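PDB 6VXC: trans-4-hydroxy-L-proline dehydratase from Clostridioides difficile 70-100-2010, which catalyses the dehydration of trans-4-hydroxy-L-proline to (S)-1-pyrroline-5-carboxylate by glycyl radical chemistry, in the anaerobic degradation of hydroxyproline. Local coordinates for residues 725-729 with 730-734; 399-402 with 403-407; 791-794 with 795-799. One frame throughout, in Å; residues are numbered along the deposited sequence.

Contact 1. Residues 725-729 with 730-734; sequences QRFAP and SVVQG
Ala728 and Val731 face each other across a short 3-10 turn that follows strand 724-726, and two backbone hydrogen bonds set its shape. Val731 N donates to Ala728 O at 3.1 Å. One residue on, Val732 N makes a weak bond to Pro729 O at 3.4 Å. Both bonds join residues three apart, the spacing of a 3-10 segment.

Apolar side chains pack beside the turn. Val731 CG2, placed between its own backbone N and carbonyl carbon, lies 4.0 Å from Ala728 CB. Val732 instead turns CG1 to Phe727, meeting CB at 3.8 Å and reaching obliquely to the start of the phenyl ring, the two side chains crossing at about a right angle. Because CG of Phe727 is anti to its carbonyl carbon (chi1 -67°), the ring leads away from the turn, toward a stack with Phe809 and a contact with Phe758.

Two methyl groups also make van der Waals contacts with carbonyl oxygens: Val731 CG2 stands very close to Ala728 O, and Val732 CG2 rests 3.5 Å from Pro729 O.

Around the turn, Val732 touches Met741 of helix 734-750, and Arg418 hydrogen-bonds to Val732 O and Gly734 O. The chemistry thus divides by part: main-chain bonds fold the turn, while Phe727 and Val732 join it through apolar groups to the buried neighbourhood of the strand end and the following helix.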
loop_
_atom_site.group_PDB
_atom_site.type_symbol
_atom_site.label_atom_id
_atom_site.label_comp_id
_atom_site.label_asym_id
_atom_site.label_seq_id
_atom_site.Cartn_x
_atom_site.Cartn_y
_atom_site.Cartn_z
ATOM N N GLN A 725 5.194 -14.332 9.776
ATOM C CA GLN A 725 5.590 -15.595 10.386
ATOM C C GLN A 725 5.536 -16.685 9.327
ATOM O O GLN A 725 4.812 -16.574 8.335
ATOM C CB GLN A 725 4.712 -15.961 11.593
ATOM C CG GLN A 725 5.017 -15.183 12.901
ATOM C CD GLN A 725 6.389 -15.507 13.486
ATOM O OE1 GLN A 725 6.561 -16.523 14.152
ATOM N NE2 GLN A 725 7.365 -14.634 13.251
ATOM N N ARG A 726 6.335 -17.725 9.537
ATOM C CA ARG A 726 6.513 -18.800 8.575
ATOM C C ARG A 726 6.456 -20.140 9.298
ATOM O O ARG A 726 7.058 -20.295 10.361
ATOM C CB ARG A 726 7.846 -18.636 7.838
ATOM C CG ARG A 726 8.244 -19.821 7.028
ATOM C CD ARG A 726 9.684 -19.734 6.587
ATOM N NE ARG A 726 10.117 -21.033 6.094
ATOM C CZ ARG A 726 11.361 -21.347 5.764
ATOM N NH1 ARG A 726 12.336 -20.453 5.867
ATOM N NH2 ARG A 726 11.620 -22.569 5.324
ATOM N N PHE A 727 5.746 -21.107 8.720
ATOM C CA PHE A 727 5.587 -22.425 9.324
ATOM C C PHE A 727 6.106 -23.513 8.399
ATOM O O PHE A 727 5.927 -23.451 7.180
ATOM C CB PHE A 727 4.130 -22.729 9.639
ATOM C CG PHE A 727 3.572 -21.869 10.704
ATOM C CD1 PHE A 727 4.066 -21.937 11.989
ATOM C CD2 PHE A 727 2.537 -20.999 10.431
ATOM C CE1 PHE A 727 3.561 -21.122 12.972
ATOM C CE2 PHE A 727 2.022 -20.200 11.419
ATOM C CZ PHE A 727 2.543 -20.258 12.683
ATOM N N ALA A 728 6.719 -24.519 8.996
ATOM C CA ALA A 728 7.030 -25.731 8.265
ATOM C C ALA A 728 5.736 -26.338 7.744
ATOM O O ALA A 728 4.753 -26.410 8.486
ATOM C CB ALA A 728 7.757 -26.730 9.171
ATOM N N PRO A 729 5.681 -26.761 6.484
ATOM C CA PRO A 729 4.426 -27.354 5.983
ATOM C C PRO A 729 3.971 -28.562 6.791
ATOM O O PRO A 729 2.765 -28.757 6.974
ATOM C CB PRO A 729 4.766 -27.724 4.534
ATOM C CG PRO A 729 5.933 -26.812 4.174
ATOM C CD PRO A 729 6.714 -26.634 5.441
ATOM N N SER A 730 4.889 -29.337 7.361
ATOM C CA SER A 730 4.452 -30.542 8.058
ATOM C C SER A 730 3.734 -30.229 9.366
ATOM O O SER A 730 2.941 -31.056 9.831
ATOM C CB SER A 730 5.635 -31.471 8.323
ATOM O OG SER A 730 6.687 -30.785 8.979
ATOM N N VAL A 731 3.970 -29.052 9.963
ATOM C CA VAL A 731 3.414 -28.763 11.282
ATOM C C VAL A 731 2.062 -28.083 11.227
ATOM O O VAL A 731 1.470 -27.832 12.283
ATOM C CB VAL A 731 4.386 -27.905 12.121
ATOM C CG1 VAL A 731 5.723 -28.592 12.212
ATOM C CG2 VAL A 731 4.538 -26.502 11.522
ATOM N N VAL A 732 1.554 -27.764 10.044
ATOM C CA VAL A 732 0.212 -27.232 9.910
ATOM C C VAL A 732 -0.718 -28.235 9.217
ATOM O O VAL A 732 -1.724 -27.843 8.652
ATOM C CB VAL A 732 0.209 -25.874 9.181
ATOM C CG1 VAL A 732 0.991 -24.843 9.979
ATOM C CG2 VAL A 732 0.768 -26.011 7.775
ATOM N N GLN A 733 -0.400 -29.524 9.247
ATOM C CA GLN A 733 -1.223 -30.499 8.543
ATOM C C GLN A 733 -2.426 -30.894 9.381
ATOM O O GLN A 733 -2.398 -30.835 10.611
ATOM C CB GLN A 733 -0.414 -31.747 8.178
ATOM C CG GLN A 733 0.485 -31.535 7.001
ATOM C CD GLN A 733 1.608 -32.543 6.925
ATOM O OE1 GLN A 733 1.846 -33.302 7.862
ATOM N NE2 GLN A 733 2.308 -32.556 5.796
ATOM N N GLY A 734 -3.491 -31.296 8.691
ATOM C CA GLY A 734 -4.686 -31.800 9.336
ATOM C C GLY A 734 -5.495 -30.731 10.048
ATOM O O GLY A 734 -5.240 -29.533 9.957
#

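Contact 2. Residues 399-402 with 403-407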
loop_
_atom_site.group_PDB
_atom_site.type_symbol
_atom_site.label_atom_id
_atom_site.label_comp_id
_atom_site.label_asym_id
_atom_site.label_seq_id
_atom_site.Cartn_x
_atom_site.Cartn_y
_atom_site.Cartn_z
ATOM N N VAL A 399 -8.590 -10.647 5.633
ATOM C CA VAL A 399 -9.694 -10.805 6.567
ATOM C C VAL A 399 -9.450 -9.965 7.816
ATOM O O VAL A 399 -8.309 -9.789 8.254
ATOM C CB VAL A 399 -9.912 -12.296 6.925
ATOM C CG1 VAL A 399 -10.229 -13.079 5.652
ATOM C CG2 VAL A 399 -8.723 -12.892 7.675
ATOM N N GLN A 400 -10.531 -9.386 8.330
ATOM C CA GLN A 400 -10.580 -8.794 9.656
ATOM C C GLN A 400 -11.174 -9.815 10.617
ATOM O O GLN A 400 -12.290 -10.303 10.408
ATOM C CB GLN A 400 -11.410 -7.510 9.670
ATOM C CG GLN A 400 -10.631 -6.227 9.435
ATOM C CD GLN A 400 -11.429 -4.989 9.824
ATOM O OE1 GLN A 400 -11.976 -4.912 10.925
ATOM N NE2 GLN A 400 -11.535 -4.031 8.905
ATOM N N ILE A 401 -10.440 -10.109 11.673
ATOM C CA ILE A 401 -10.846 -11.063 12.684
ATOM C C ILE A 401 -11.160 -10.272 13.940
ATOM O O ILE A 401 -10.305 -9.542 14.443
ATOM C CB ILE A 401 -9.749 -12.108 12.935
ATOM C CG1 ILE A 401 -9.398 -12.859 11.639
ATOM C CG2 ILE A 401 -10.148 -13.034 14.070
ATOM C CD1 ILE A 401 -10.573 -13.523 10.921
ATOM N N SER A 402 -12.388 -10.412 14.424
ATOM C CA SER A 402 -12.883 -9.825 15.658
ATOM C C SER A 402 -13.082 -10.920 16.697
ATOM O O SER A 402 -13.261 -12.091 16.363
ATOM C CB SER A 402 -14.216 -9.090 15.401
ATOM O OG SER A 402 -14.917 -8.783 16.596
ATOM N N LYS A 403 -13.085 -10.515 17.970
ATOM C CA LYS A 403 -13.554 -11.413 19.022
ATOM C C LYS A 403 -14.981 -11.892 18.757
ATOM O O LYS A 403 -15.396 -12.908 19.320
ATOM C CB LYS A 403 -13.477 -10.715 20.376
ATOM C CG LYS A 403 -14.401 -9.525 20.468
ATOM C CD LYS A 403 -14.283 -8.788 21.790
ATOM C CE LYS A 403 -15.316 -7.659 21.866
ATOM N NZ LYS A 403 -15.303 -6.954 23.179
ATOM N N LYS A 404 -15.735 -11.171 17.929
ATOM C CA LYS A 404 -17.097 -11.516 17.546
ATOM C C LYS A 404 -17.183 -12.401 16.305
ATOM O O LYS A 404 -18.285 -12.836 15.959
ATOM C CB LYS A 404 -17.914 -10.242 17.286
ATOM C CG LYS A 404 -17.909 -9.184 18.408
ATOM C CD LYS A 404 -18.706 -7.993 17.929
ATOM C CE LYS A 404 -19.057 -6.988 19.020
ATOM N NZ LYS A 404 -17.916 -6.138 19.345
ATOM N N THR A 405 -16.061 -12.688 15.657
ATOM C CA THR A 405 -16.018 -13.440 14.408
ATOM C C THR A 405 -16.229 -14.927 14.681
ATOM O O THR A 405 -15.585 -15.486 15.568
ATOM C CB THR A 405 -14.664 -13.237 13.718
ATOM O OG1 THR A 405 -14.474 -11.852 13.402
ATOM C CG2 THR A 405 -14.547 -14.104 12.450
ATOM N N PRO A 406 -17.100 -15.598 13.935
ATOM C CA PRO A 406 -17.271 -17.045 14.129
ATOM C C PRO A 406 -15.988 -17.805 13.830
ATOM O O PRO A 406 -15.229 -17.452 12.927
ATOM C CB PRO A 406 -18.396 -17.403 13.150
ATOM C CG PRO A 406 -19.098 -16.083 12.893
ATOM C CD PRO A 406 -18.061 -15.042 12.973
ATOM N N GLN A 407 -15.717 -18.824 14.642
ATOM C CA GLN A 407 -14.509 -19.613 14.436
ATOM C C GLN A 407 -14.490 -20.260 13.055
ATOM O O GLN A 407 -13.423 -20.426 12.465
ATOM C CB GLN A 407 -14.374 -20.670 15.533
ATOM C CG GLN A 407 -13.006 -21.348 15.563
ATOM C CD GLN A 407 -11.918 -20.465 16.146
ATOM O OE1 GLN A 407 -12.132 -19.277 16.394
ATOM N NE2 GLN A 407 -10.749 -21.056 16.397
#
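Ser402 and Thr405, the first and last residues of a type I beta turn, are joined by two hydrogen bonds running in opposite directions. Thr405 N donates to Ser402 O at 2.9 Å, closing the turn. In return, Ser402 N donates to the Thr405 hydroxyl, with only 2.7 Å between N and OG1 and an N-H...O angle of 162°. That short bond depends on the threonine torsion: OG1 is anti to the carbonyl carbon and beside the backbone N (chi1 -61°), which turns the hydroxyl back toward the strand end. The methyl branch, CG2, comes 4.3 Å from Ile401 CD1.

The Ser402 side chain works on the middle of the turn. Its OG accepts from Lys404 N at 2.9 Å in a nearly straight bond and is also hydrogen-bonded to Glu430 OE2, so two partners fix this buried hydroxyl. Lys404 lays CB and CG alongside the same oxygen, with CB 3.4 Å from Ser402 OG. Glu430 OE1 takes the N-H of Lys403, while Arg746 hydrogen-bonds to the carbonyl oxygens of Ser402 and Thr405.

A serine hydroxyl accepting from the main-chain N-H two residues later is an ST turn, here superimposed on a type I turn. Together they carry the chain from strand 396-401 to Pro406, the N-cap residue of helix 407-418.

Contact 3. Residues 791-794 with 795-799; sequences NNLS and RTLQD
Ser794 caps the N terminus of helix 795-803, its hydroxyl accepting from Leu797 N with 3.0 Å between OG and N. OG sits between the serine backbone N and carbonyl carbon (chi1 77°), which brings it over the first turn with the bond nearly straight at 168°. The main chain continues the cap: Gln798 N donates to Ser794 O at 2.8 Å, the first i to i+4 bond of the helix.

Gln798 reaches back across this cap. Its CB lies 3.5 Å from Ser794 O, and CG comes nearer still to that oxygen while also packing 3.8 Å from Leu793 CB. The chain is extended beyond CG; CD lies near both carbonyl oxygens, 3.8 Å from Leu793 O, and the amide nitrogen stays beside Leu793 O. At the tip OE1 accepts from Gln770 NE2, while NE2 donates to Phe790 O and to a water. NE2 thus ties the helix to the preceding loop, and OE1 ties it to helix 763-771.

Beside it, Leu793 and Leu797 cross obliquely, with their CD2 methyl groups meeting at 3.7 Å; Leu797 continues onto Ile669 of helix 667-673. On the exposed side, Arg795 NE forms a salt bridge with Asp799 OD2 at 2.7 Å, the oxygen lying nearly in the guanidinium plane. Asn791 ND2 hydrogen-bonds to Pro773 O. The water at the Gln798 tip closes a bridge to the preceding loop: it accepts from NE2 and donates to Asn791 OD1, 2.6 Å from the water oxygen.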
loop_
_atom_site.group_PDB
_atom_site.type_symbol
_atom_site.label_atom_id
_atom_site.label_comp_id
_atom_site.label_asym_id
_atom_site.label_seq_id
_atom_site.Cartn_x
_atom_site.Cartn_y
_atom_site.Cartn_z
ATOM N N ASN A 791 9.660 -15.474 -8.718
ATOM C CA ASN A 791 10.515 -15.073 -9.831
ATOM C C ASN A 791 10.543 -13.560 -10.062
ATOM O O ASN A 791 11.391 -13.096 -10.828
ATOM C CB ASN A 791 10.072 -15.757 -11.138
ATOM C CG ASN A 791 10.425 -17.237 -11.189
ATOM O OD1 ASN A 791 11.210 -17.738 -10.379
ATOM N ND2 ASN A 791 9.882 -17.937 -12.190
ATOM N N ASN A 792 9.625 -12.791 -9.473
ATOM C CA ASN A 792 9.665 -11.332 -9.566
ATOM C C ASN A 792 10.593 -10.700 -8.540
ATOM O O ASN A 792 10.721 -9.476 -8.519
ATOM C CB ASN A 792 8.270 -10.725 -9.395
ATOM C CG ASN A 792 7.416 -10.872 -10.641
ATOM O OD1 ASN A 792 7.928 -11.039 -11.736
ATOM N ND2 ASN A 792 6.103 -10.792 -10.472
ATOM N N LEU A 793 11.211 -11.490 -7.675
ATOM C CA LEU A 793 12.002 -10.970 -6.580
ATOM C C LEU A 793 13.494 -11.049 -6.905
ATOM O O LEU A 793 13.953 -11.987 -7.559
ATOM C CB LEU A 793 11.688 -11.741 -5.301
ATOM C CG LEU A 793 10.195 -12.023 -5.042
ATOM C CD1 LEU A 793 10.056 -12.871 -3.813
ATOM C CD2 LEU A 793 9.364 -10.734 -4.897
ATOM N N SER A 794 14.245 -10.050 -6.458
ATOM C CA SER A 794 15.689 -10.113 -6.581
ATOM C C SER A 794 16.224 -11.292 -5.770
ATOM O O SER A 794 15.574 -11.794 -4.852
ATOM C CB SER A 794 16.339 -8.830 -6.067
ATOM O OG SER A 794 16.353 -8.817 -4.645
ATOM N N ARG A 795 17.425 -11.736 -6.127
ATOM C CA ARG A 795 18.068 -12.804 -5.369
ATOM C C ARG A 795 18.181 -12.438 -3.885
ATOM O O ARG A 795 18.004 -13.289 -3.007
ATOM C CB ARG A 795 19.444 -13.104 -5.971
ATOM C CG ARG A 795 20.265 -14.073 -5.165
ATOM C CD ARG A 795 19.583 -15.416 -5.036
ATOM N NE ARG A 795 20.304 -16.242 -4.073
ATOM C CZ ARG A 795 21.072 -17.280 -4.369
ATOM N NH1 ARG A 795 21.219 -17.668 -5.632
ATOM N NH2 ARG A 795 21.688 -17.926 -3.387
ATOM N N THR A 796 18.499 -11.181 -3.589
ATOM C CA THR A 796 18.613 -10.762 -2.198
ATOM C C THR A 796 17.282 -10.902 -1.465
ATOM O O THR A 796 17.236 -11.438 -0.355
ATOM C CB THR A 796 19.124 -9.320 -2.126
ATOM O OG1 THR A 796 20.403 -9.231 -2.770
ATOM C CG2 THR A 796 19.234 -8.873 -0.692
ATOM N N LEU A 797 16.187 -10.459 -2.087
ATOM C CA LEU A 797 14.879 -10.574 -1.451
ATOM C C LEU A 797 14.453 -12.033 -1.324
ATOM O O LEU A 797 13.933 -12.447 -0.285
ATOM C CB LEU A 797 13.848 -9.777 -2.250
ATOM C CG LEU A 797 12.390 -9.809 -1.771
ATOM C CD1 LEU A 797 12.269 -9.518 -0.262
ATOM C CD2 LEU A 797 11.573 -8.824 -2.583
ATOM N N GLN A 798 14.678 -12.830 -2.368
ATOM C CA GLN A 798 14.429 -14.262 -2.272
ATOM C C GLN A 798 15.147 -14.866 -1.074
ATOM O O GLN A 798 14.554 -15.621 -0.291
ATOM C CB GLN A 798 14.879 -14.961 -3.552
ATOM C CG GLN A 798 14.049 -14.644 -4.769
ATOM C CD GLN A 798 14.590 -15.352 -5.997
ATOM O OE1 GLN A 798 15.711 -15.861 -5.975
ATOM N NE2 GLN A 798 13.793 -15.406 -7.066
ATOM N N ASP A 799 16.438 -14.552 -0.925
ATOM C CA ASP A 799 17.207 -15.093 0.187
ATOM C C ASP A 799 16.732 -14.556 1.533
ATOM O O ASP A 799 16.876 -15.239 2.551
ATOM C CB ASP A 799 18.700 -14.796 -0.011
ATOM C CG ASP A 799 19.325 -15.637 -1.132
ATOM O OD1 ASP A 799 18.660 -16.579 -1.611
ATOM O OD2 ASP A 799 20.476 -15.358 -1.520
HETATM O O HOH W 1 13.637 -17.353 -9.461
#

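Overall arrangement
The three contacts are local turns and caps at ends of secondary structure, arranged in series along the chain without touching. Contacts 1 and 2 adjoin strands of one five-stranded mixed sheet, 724-726 at one edge and 396-401 next to the strand at the other edge; their centres are 22 Å apart. Helix 734-750 packs against both, meeting Ile401 through Arg746 and Phe749. Contacts 1 and 3, also 22 Å between centres but about 8 Å between nearest atoms, are joined through the C-terminal end: helix 795-803 starts at contact 3, and Glu806 beyond it salt-bridges Arg726. Side chains of Leu797 and Gln400 lie about 12 Å from those of Cys454 and Glu456 respectively, the probable radical cysteine and proton acceptor.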